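Local coordinates for lectin-like protein (PDB 5ZBT) that is of unknown function but, as the legume lectin-like domain of an ERGIC-53-like membrane protein, may bind D-mannose, as family members do, at residues A[131-136]-A[158-163]; A[136-141]-A[182-187]. All blocks are in the same frame, centred on the assembly; numbering follows the deposited sequence.

In the fold
Both contacts belong to one legume-lectin-like beta sandwich and share Ile136 on strand 135-142, their centres about 13 Å apart. Contact 1 joins the beginning of that strand to the chain leaving its sheet neighbour, strand 153-158, near one end of the sandwich; contact 2 lies deeper, about 9 Å from the centre of the chain, and faces the same strand against strand 181-188 of the other sheet. Along the chain their segments alternate: 131-136, 136-141, 158-163, 182-187. Ile186 connects them, since its CG2 lies 3.6 Å from Val159 CG1 and its CD1 3.8 Å from Ile162 CG1. Through Ile186 the side chains between the sheets also touch the loop after strand 153-158.

Contact 1: residues A[131-136]-A[158-163]; sequences VDIPMI and SVANIQ
Pro134 meets the loop at 158-163 through CB and CG of its ring: CG lies 3.3 Å from Val159 O and 3.8 Å from Ile162 CD1, and the side chains of Pro134 and Ile162 run past each other in opposite senses. Ile162 gets there because its CG1 branch stands anti to its own carbonyl carbon (chi1 -73°) and continues extended to CD1. That same methyl also meets Ile136 CD1 at 4.1 Å. The backbone carbonyl of Pro134 points toward the loop and takes the N-H of Val159 in a 3.2 Å bond (Val159 N to Pro134 O), 156° at the hydrogen, while Ser158 OG adds a weak bond to the same oxygen. Met135 and Ser158 form an antiparallel, non-hydrogen-bonded pair at the edge of one sheet of the lectin beta sandwich, where strand 153-158 is outermost and gives way to loop. Ile133, which is partly exposed, meets the loop through its branch methyl. With CG2 anti to the backbone N (chi1 -61°), this methyl sits 3.2 Å from Ser158 OG and also touches Ala160 CB at 4.1 Å. Outside the two segments, Phe128 packs on Pro134, and Leu86 of strand 80-90 touches Ile162.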
loop_
_atom_site.group_PDB
_atom_site.type_symbol
_atom_site.label_atom_id
_atom_site.label_comp_id
_atom_site.label_asym_id
_atom_site.label_seq_id
_atom_site.Cartn_x
_atom_site.Cartn_y
_atom_site.Cartn_z
ATOM N N VAL A 131 3.925 15.906 8.560
ATOM C CA VAL A 131 2.775 15.958 9.451
ATOM C C VAL A 131 3.161 15.334 10.783
ATOM O O VAL A 131 4.038 14.470 10.866
ATOM C CB VAL A 131 1.532 15.255 8.867
ATOM C CG1 VAL A 131 0.825 16.168 7.918
ATOM C CG2 VAL A 131 1.918 13.932 8.178
ATOM N N ASP A 132 2.478 15.784 11.837
ATOM C CA ASP A 132 2.731 15.235 13.166
ATOM C C ASP A 132 2.182 13.817 13.293
ATOM O O ASP A 132 2.875 12.903 13.745
ATOM C CB ASP A 132 2.119 16.141 14.231
ATOM C CG ASP A 132 2.614 15.806 15.618
ATOM O OD1 ASP A 132 3.842 15.873 15.840
ATOM O OD2 ASP A 132 1.790 15.456 16.479
ATOM N N ILE A 133 0.929 13.631 12.923
ATOM C CA ILE A 133 0.258 12.333 12.943
ATOM C C ILE A 133 0.190 11.849 11.503
ATOM O O ILE A 133 -0.157 12.641 10.614
ATOM C CB ILE A 133 -1.157 12.466 13.544
ATOM C CG1 ILE A 133 -1.087 12.982 14.985
ATOM C CG2 ILE A 133 -1.914 11.149 13.527
ATOM C CD1 ILE A 133 0.037 12.372 15.802
ATOM N N PRO A 134 0.517 10.588 11.218
ATOM C CA PRO A 134 0.427 10.109 9.837
ATOM C C PRO A 134 -0.983 10.261 9.278
ATOM O O PRO A 134 -1.991 10.153 9.989
ATOM C CB PRO A 134 0.841 8.636 9.936
ATOM C CG PRO A 134 0.785 8.302 11.381
ATOM C CD PRO A 134 1.070 9.570 12.119
ATOM N N MET A 135 -1.030 10.562 7.988
ATOM C CA MET A 135 -2.263 10.712 7.239
ATOM C C MET A 135 -2.417 9.523 6.306
ATOM O O MET A 135 -1.434 9.013 5.768
ATOM C CB MET A 135 -2.262 12.008 6.421
ATOM C CG MET A 135 -2.401 13.255 7.274
ATOM S SD MET A 135 -3.514 14.523 6.644
ATOM C CE MET A 135 -5.113 13.737 6.717
ATOM N N ILE A 136 -3.648 9.074 6.135
ATOM C CA ILE A 136 -3.988 8.087 5.129
ATOM C C ILE A 136 -4.828 8.809 4.090
ATOM O O ILE A 136 -5.721 9.585 4.449
ATOM C CB ILE A 136 -4.716 6.885 5.751
ATOM C CG1 ILE A 136 -3.737 6.109 6.645
ATOM C CG2 ILE A 136 -5.266 5.970 4.680
ATOM C CD1 ILE A 136 -4.372 4.978 7.444
ATOM N N SER A 158 -6.680 10.669 9.372
ATOM C CA SER A 158 -5.489 10.748 10.195
ATOM C C SER A 158 -5.616 9.696 11.278
ATOM O O SER A 158 -6.673 9.600 11.910
ATOM C CB SER A 158 -5.356 12.145 10.789
ATOM O OG SER A 158 -4.124 12.307 11.447
ATOM N N VAL A 159 -4.567 8.889 11.474
ATOM C CA VAL A 159 -4.582 7.842 12.493
ATOM C C VAL A 159 -3.248 7.815 13.224
ATOM O O VAL A 159 -2.199 7.616 12.601
ATOM C CB VAL A 159 -4.885 6.448 11.922
ATOM C CG1 VAL A 159 -4.793 5.409 13.053
ATOM C CG2 VAL A 159 -6.268 6.420 11.295
ATOM N N ALA A 160 -3.293 7.954 14.549
ATOM C CA ALA A 160 -2.087 7.980 15.358
ATOM C C ALA A 160 -1.517 6.582 15.557
ATOM O O ALA A 160 -2.245 5.587 15.578
ATOM C CB ALA A 160 -2.372 8.608 16.725
ATOM N N ASN A 161 -0.188 6.528 15.685
ATOM C CA ASN A 161 0.587 5.385 16.160
ATOM C C ASN A 161 0.732 4.263 15.132
ATOM O O ASN A 161 0.921 3.101 15.514
ATOM C CB ASN A 161 -0.012 4.836 17.456
ATOM C CG ASN A 161 -0.019 5.867 18.570
ATOM O OD1 ASN A 161 -1.058 6.133 19.181
ATOM N ND2 ASN A 161 1.142 6.460 18.833
ATOM N N ILE A 162 0.717 4.590 13.838
ATOM C CA ILE A 162 0.780 3.543 12.817
ATOM C C ILE A 162 2.105 2.789 12.894
ATOM O O ILE A 162 2.125 1.552 12.937
ATOM C CB ILE A 162 0.535 4.120 11.415
ATOM C CG1 ILE A 162 -0.939 4.471 11.235
ATOM C CG2 ILE A 162 0.922 3.105 10.370
ATOM C CD1 ILE A 162 -1.205 5.342 10.009
ATOM N N GLN A 163 3.235 3.505 12.932
ATOM C CA GLN A 163 4.495 2.773 13.019
ATOM C C GLN A 163 4.940 2.513 14.446
ATOM O O GLN A 163 5.779 1.625 14.652
ATOM C CB GLN A 163 5.630 3.475 12.248
ATOM C CG GLN A 163 6.253 4.665 12.919
ATOM C CD GLN A 163 7.339 4.304 13.918
ATOM O OE1 GLN A 163 7.349 4.837 15.026
ATOM N NE2 GLN A 163 8.247 3.401 13.541
#

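Contact 2: residues A[136-141]-A[182-187]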
loop_
_atom_site.group_PDB
_atom_site.type_symbol
_atom_site.label_atom_id
_atom_site.label_comp_id
_atom_site.label_asym_id
_atom_site.label_seq_id
_atom_site.Cartn_x
_atom_site.Cartn_y
_atom_site.Cartn_z
ATOM N N ILE A 136 -3.648 9.074 6.135
ATOM C CA ILE A 136 -3.988 8.087 5.129
ATOM C C ILE A 136 -4.828 8.809 4.090
ATOM O O ILE A 136 -5.721 9.585 4.449
ATOM C CB ILE A 136 -4.716 6.885 5.751
ATOM C CG1 ILE A 136 -3.737 6.109 6.645
ATOM C CG2 ILE A 136 -5.266 5.970 4.680
ATOM C CD1 ILE A 136 -4.372 4.978 7.444
ATOM N N SER A 137 -4.496 8.612 2.814
ATOM C CA SER A 137 -5.170 9.260 1.700
ATOM C C SER A 137 -5.525 8.222 0.651
ATOM O O SER A 137 -4.869 7.184 0.532
ATOM C CB SER A 137 -4.305 10.324 1.045
ATOM O OG SER A 137 -3.511 10.983 2.011
ATOM N N VAL A 138 -6.578 8.505 -0.105
ATOM C CA VAL A 138 -6.930 7.732 -1.284
ATOM C C VAL A 138 -7.024 8.707 -2.442
ATOM O O VAL A 138 -7.649 9.766 -2.320
ATOM C CB VAL A 138 -8.242 6.955 -1.112
ATOM C CG1 VAL A 138 -8.588 6.261 -2.402
ATOM C CG2 VAL A 138 -8.111 5.926 0.023
ATOM N N LEU A 139 -6.380 8.353 -3.550
ATOM C CA LEU A 139 -6.270 9.212 -4.719
ATOM C C LEU A 139 -6.642 8.375 -5.931
ATOM O O LEU A 139 -5.851 7.532 -6.359
ATOM C CB LEU A 139 -4.852 9.753 -4.853
ATOM C CG LEU A 139 -4.694 11.057 -5.622
ATOM C CD1 LEU A 139 -5.714 12.013 -5.125
ATOM C CD2 LEU A 139 -3.328 11.625 -5.373
ATOM N N LYS A 140 -7.836 8.592 -6.475
ATOM C CA LYS A 140 -8.241 7.928 -7.709
ATOM C C LYS A 140 -7.867 8.809 -8.891
ATOM O O LYS A 140 -8.169 10.006 -8.899
ATOM C CB LYS A 140 -9.741 7.633 -7.732
ATOM C CG LYS A 140 -10.199 6.883 -8.971
ATOM C CD LYS A 140 -11.564 6.261 -8.759
ATOM C CE LYS A 140 -11.872 5.213 -9.828
ATOM N NZ LYS A 140 -12.185 5.838 -11.162
ATOM N N ASN A 141 -7.203 8.212 -9.872
ATOM C CA ASN A 141 -6.681 8.905 -11.038
ATOM C C ASN A 141 -7.240 8.261 -12.302
ATOM O O ASN A 141 -7.397 7.037 -12.374
ATOM C CB ASN A 141 -5.140 8.861 -11.045
ATOM C CG ASN A 141 -4.520 9.788 -12.086
ATOM O OD1 ASN A 141 -5.225 10.433 -12.882
ATOM N ND2 ASN A 141 -3.180 9.875 -12.072
ATOM N N LEU A 182 -15.717 1.203 -1.367
ATOM C CA LEU A 182 -14.371 0.956 -0.880
ATOM C C LEU A 182 -14.261 1.468 0.552
ATOM O O LEU A 182 -14.708 2.576 0.856
ATOM C CB LEU A 182 -13.337 1.629 -1.779
ATOM C CG LEU A 182 -11.888 1.500 -1.335
ATOM C CD1 LEU A 182 -11.374 0.139 -1.727
ATOM C CD2 LEU A 182 -11.047 2.593 -1.955
ATOM N N ILE A 183 -13.679 0.658 1.427
ATOM C CA ILE A 183 -13.524 1.001 2.835
ATOM C C ILE A 183 -12.068 0.781 3.213
ATOM O O ILE A 183 -11.511 -0.287 2.941
ATOM C CB ILE A 183 -14.459 0.168 3.736
ATOM C CG1 ILE A 183 -15.915 0.354 3.290
ATOM C CG2 ILE A 183 -14.301 0.561 5.191
ATOM C CD1 ILE A 183 -16.922 -0.340 4.172
ATOM N N ILE A 184 -11.445 1.816 3.778
ATOM C CA ILE A 184 -10.091 1.759 4.317
ATOM C C ILE A 184 -10.191 1.839 5.832
ATOM O O ILE A 184 -10.827 2.754 6.370
ATOM C CB ILE A 184 -9.205 2.905 3.793
ATOM C CG1 ILE A 184 -9.347 3.085 2.275
ATOM C CG2 ILE A 184 -7.756 2.670 4.177
ATOM C CD1 ILE A 184 -8.868 1.927 1.463
ATOM N N GLU A 185 -9.563 0.883 6.511
ATOM C CA GLU A 185 -9.417 0.881 7.952
ATOM C C GLU A 185 -7.961 0.599 8.264
ATOM O O GLU A 185 -7.208 0.143 7.403
ATOM C CB GLU A 185 -10.318 -0.176 8.613
ATOM C CG GLU A 185 -11.796 0.110 8.414
ATOM C CD GLU A 185 -12.682 -1.109 8.562
ATOM O OE1 GLU A 185 -12.156 -2.215 8.840
ATOM O OE2 GLU A 185 -13.913 -0.948 8.411
ATOM N N ILE A 186 -7.555 0.875 9.495
ATOM C CA ILE A 186 -6.215 0.499 9.924
ATOM C C ILE A 186 -6.277 -0.010 11.359
ATOM O O ILE A 186 -6.903 0.610 12.222
ATOM C CB ILE A 186 -5.192 1.643 9.765
ATOM C CG1 ILE A 186 -3.780 1.096 10.018
ATOM C CG2 ILE A 186 -5.481 2.795 10.693
ATOM C CD1 ILE A 186 -2.695 1.778 9.218
ATOM N N MET A 187 -5.677 -1.176 11.588
ATOM C CA MET A 187 -5.638 -1.806 12.902
ATOM C C MET A 187 -4.349 -1.387 13.597
ATOM O O MET A 187 -3.253 -1.768 13.175
ATOM C CB MET A 187 -5.733 -3.330 12.785
ATOM C CG MET A 187 -6.032 -4.030 14.129
ATOM S SD MET A 187 -4.647 -4.003 15.321
ATOM C CE MET A 187 -3.366 -4.797 14.355
#
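This is a face-to-face apolar contact between the two antiparallel sheets of the legume-lectin-like beta sandwich, in the buried core. Strands 136-141 and 182-187 belong to different sheets: their axes come no closer than 9.4 Å, too far for backbone pairing, and their directions differ by 159°. Side chains alone bridge the gap, with Ile136 and Val138 on one strand pointing at Leu182, Ile184 and Ile186 on the other, alternate residues in each case. Ile136 spans two of the opposing residues: its CG2 approaches Ile184 CG2 at 4.2 Å, whereas its CD1 rests among the methyls of Ile186, 4.0 Å from Ile186 CD1. Ile186 presents both branches to that methyl, CG1 being anti to the backbone N (chi1 -171°) and CG2 lying between N and the carbonyl carbon. Leu171 and Ile173 of strand 170-176 and Ile196 and Ile198 of strand 191-198 extend the apolar layer around Ile184 and Val138. Val138 divides its two methyls between Leu182 and Ile184. CG1 lies 4.4 Å from Leu182 CD2, while toward Ile184 the two side chains reach for each other, with Val138 CG2, anti to its carbonyl carbon, 3.8 Å from the methylene Ile184 CG1.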